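Local coordinates for Thiol:disulfide interchange protein DsbA (PDB 5DCH), which probably promotes disulfide-bond formation in the periplasm by passing its own redox-active disulfide on to other proteins, at residues 27-32 with 56-61. The protein carries 1 engineered substitution. Sequence-based numbering, arbitrary orientation.
Sequences IEVVEL and ADVHFV. With 1YO (3-[(2-methylbenzyl)sulfanyl]-4H-1,2,4-triazol-4-amine), chain B.
Ile-27, Val-29 and Val-61 bury the most surface where strand 27-32 runs parallel to strand 58-61, and they illustrate how alternate residues of one strand can use both N and O to bond the same parallel neighbour. Ile-27 N donates to Asp-57 O (2.8 Å) while its own O accepts from His-59 N. Val-29 repeats the pattern two residues on, its N bonded to His-59 O and its O accepting from Val-61 N (2.8 Å); Glu-31 N closes the series on Val-61 O.

The side chain of Ile-27 lies alongside that of Asp-57, pointing the same way, with CD1 4.1 Å from OD2, an oxygen salt-bridged to Arg-187 of helix 172-188. On the face of Ile-27, Val-29, Val-58 and Phe-60, the two methyls of Val-29 divide their partners. CG1, anti to the backbone N (chi1 177°), reaches the edge of the Phe-60 ring in its plane, 3.9 Å from CD1, whereas CG2 meets Val-58 CG1. Helix 172-188 packs on this face through Ile-183, and helix 38-52 touches Phe-60.

The other face carries Val-61, whose CG1 lies 3.9 Å from the sulfur SAK of the bound triazole ligand and whose CG2 approaches Glu-28 OE2. That carboxylate oxygen, hydrogen-bonded to Ser-22, also comes within 3.0 Å of the ligand amine NAB, and Val-30 CG2 flanks the same nitrogen.

Strand 27-33, helix 38-52 and strand 58-64 form the beta-alpha-beta unit of the thioredoxin fold.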
loop_
_atom_site.group_PDB
_atom_site.type_symbol
_atom_site.label_atom_id
_atom_site.label_comp_id
_atom_site.label_asym_id
_atom_site.label_seq_id
_atom_site.Cartn_x
_atom_site.Cartn_y
_atom_site.Cartn_z
ATOM N N ILE A 27 9.627 1.437 -12.782
ATOM C CA ILE A 27 9.020 2.653 -12.245
ATOM C C ILE A 27 8.085 2.200 -11.143
ATOM O O ILE A 27 7.109 1.480 -11.391
ATOM C CB ILE A 27 8.280 3.425 -13.337
ATOM C CG1 ILE A 27 9.254 3.825 -14.468
ATOM C CG2 ILE A 27 7.597 4.666 -12.751
ATOM C CD1 ILE A 27 8.572 4.263 -15.745
ATOM N N GLU A 28 8.377 2.624 -9.919
ATOM C CA GLU A 28 7.601 2.183 -8.769
ATOM C C GLU A 28 6.323 3.020 -8.621
ATOM O O GLU A 28 6.330 4.229 -8.849
ATOM C CB GLU A 28 8.420 2.309 -7.495
ATOM C CG GLU A 28 7.819 1.618 -6.290
ATOM C CD GLU A 28 8.659 1.803 -5.050
ATOM O OE1 GLU A 28 8.847 2.968 -4.641
ATOM O OE2 GLU A 28 9.140 0.792 -4.478
ATOM N N VAL A 29 5.241 2.362 -8.231
ATOM C CA VAL A 29 4.036 3.060 -7.775
ATOM C C VAL A 29 3.671 2.454 -6.440
ATOM O O VAL A 29 3.386 1.279 -6.349
ATOM C CB VAL A 29 2.882 2.871 -8.738
ATOM C CG1 VAL A 29 1.641 3.528 -8.218
ATOM C CG2 VAL A 29 3.228 3.427 -10.091
ATOM N N VAL A 30 3.679 3.282 -5.401
ATOM C CA VAL A 30 3.324 2.849 -4.050
ATOM C C VAL A 30 1.972 3.433 -3.669
ATOM O O VAL A 30 1.740 4.619 -3.872
ATOM C CB VAL A 30 4.349 3.358 -3.037
ATOM C CG1 VAL A 30 3.872 3.109 -1.603
ATOM C CG2 VAL A 30 5.705 2.732 -3.260
ATOM N N GLU A 31 1.086 2.578 -3.183
ATOM C CA GLU A 31 -0.100 3.055 -2.449
ATOM C C GLU A 31 0.100 2.790 -0.973
ATOM O O GLU A 31 0.226 1.649 -0.553
ATOM C CB GLU A 31 -1.404 2.384 -2.905
ATOM C CG GLU A 31 -2.630 2.982 -2.203
ATOM C CD GLU A 31 -3.851 2.086 -2.136
ATOM O OE1 GLU A 31 -3.771 0.905 -2.506
ATOM O OE2 GLU A 31 -4.909 2.585 -1.683
ATOM N N LEU A 32 0.155 3.862 -0.185
ATOM C CA LEU A 32 0.155 3.718 1.259
ATOM C C LEU A 32 -1.289 3.681 1.719
ATOM O O LEU A 32 -2.100 4.501 1.303
ATOM C CB LEU A 32 0.906 4.872 1.919
ATOM C CG LEU A 32 2.407 4.849 1.666
ATOM C CD1 LEU A 32 2.696 5.691 0.469
ATOM C CD2 LEU A 32 3.177 5.346 2.868
ATOM N N ALA A 56 4.860 -3.603 -18.194
ATOM C CA ALA A 56 5.887 -4.458 -17.634
ATOM C C ALA A 56 7.021 -3.713 -16.943
ATOM O O ALA A 56 7.811 -4.329 -16.219
ATOM C CB ALA A 56 6.465 -5.340 -18.731
ATOM N N ASP A 57 7.158 -2.420 -17.223
ATOM C CA ASP A 57 8.236 -1.645 -16.635
ATOM C C ASP A 57 7.772 -0.856 -15.412
ATOM O O ASP A 57 8.504 -0.009 -14.922
ATOM C CB ASP A 57 8.891 -0.715 -17.663
ATOM C CG ASP A 57 7.950 0.355 -18.195
ATOM O OD1 ASP A 57 6.714 0.200 -18.103
ATOM O OD2 ASP A 57 8.465 1.373 -18.718
ATOM N N VAL A 58 6.589 -1.184 -14.905
ATOM C CA VAL A 58 6.061 -0.563 -13.700
ATOM C C VAL A 58 5.889 -1.610 -12.609
ATOM O O VAL A 58 5.476 -2.736 -12.886
ATOM C CB VAL A 58 4.694 0.119 -13.983
ATOM C CG1 VAL A 58 4.078 0.642 -12.703
ATOM C CG2 VAL A 58 4.860 1.271 -15.001
ATOM N N HIS A 59 6.201 -1.234 -11.367
ATOM C CA HIS A 59 6.037 -2.130 -10.239
ATOM C C HIS A 59 5.132 -1.460 -9.204
ATOM O O HIS A 59 5.515 -0.473 -8.588
ATOM C CB HIS A 59 7.384 -2.459 -9.593
ATOM C CG HIS A 59 7.270 -3.372 -8.420
ATOM N ND1 HIS A 59 7.820 -3.089 -7.191
ATOM C CD2 HIS A 59 6.685 -4.585 -8.300
ATOM C CE1 HIS A 59 7.558 -4.079 -6.356
ATOM N NE2 HIS A 59 6.877 -5.003 -7.008
ATOM N N PHE A 60 3.932 -2.007 -9.050
ATOM C CA PHE A 60 2.963 -1.516 -8.080
ATOM C C PHE A 60 3.145 -2.233 -6.755
ATOM O O PHE A 60 3.198 -3.459 -6.707
ATOM C CB PHE A 60 1.549 -1.738 -8.602
ATOM C CG PHE A 60 0.488 -1.318 -7.659
ATOM C CD1 PHE A 60 0.202 0.015 -7.471
ATOM C CD2 PHE A 60 -0.242 -2.258 -6.954
ATOM C CE1 PHE A 60 -0.790 0.407 -6.575
ATOM C CE2 PHE A 60 -1.233 -1.869 -6.064
ATOM C CZ PHE A 60 -1.503 -0.535 -5.880
ATOM N N VAL A 61 3.222 -1.441 -5.688
ATOM C CA VAL A 61 3.452 -1.909 -4.331
ATOM C C VAL A 61 2.399 -1.272 -3.429
ATOM O O VAL A 61 2.177 -0.064 -3.498
ATOM C CB VAL A 61 4.837 -1.398 -3.793
ATOM C CG1 VAL A 61 5.066 -1.826 -2.337
ATOM C CG2 VAL A 61 5.971 -1.851 -4.685
HETATM C CAA 1YO B . 10.715 -2.222 2.135
HETATM C CAC 1YO B . 7.874 -3.553 4.211
HETATM C CAD 1YO B . 6.980 -3.946 3.227
HETATM C CAE 1YO B . 9.089 -2.990 3.863
HETATM C CAF 1YO B . 7.300 -3.783 1.890
HETATM C CAG 1YO B . 11.248 1.235 -1.322
HETATM C CAH 1YO B . 8.883 -3.030 0.118
HETATM C CAL 1YO B . 9.409 -2.825 2.528
HETATM C CAM 1YO B . 8.522 -3.231 1.548
HETATM C CAN 1YO B . 9.981 -0.472 -0.728
HETATM N NAB 1YO B . 8.800 1.434 -1.576
HETATM N NAI 1YO B . 12.022 0.233 -0.888
HETATM N NAJ 1YO B . 11.257 -0.800 -0.523
HETATM N NAO 1YO B . 9.946 0.790 -1.246
HETATM S SAK 1YO B . 8.515 -1.408 -0.465
#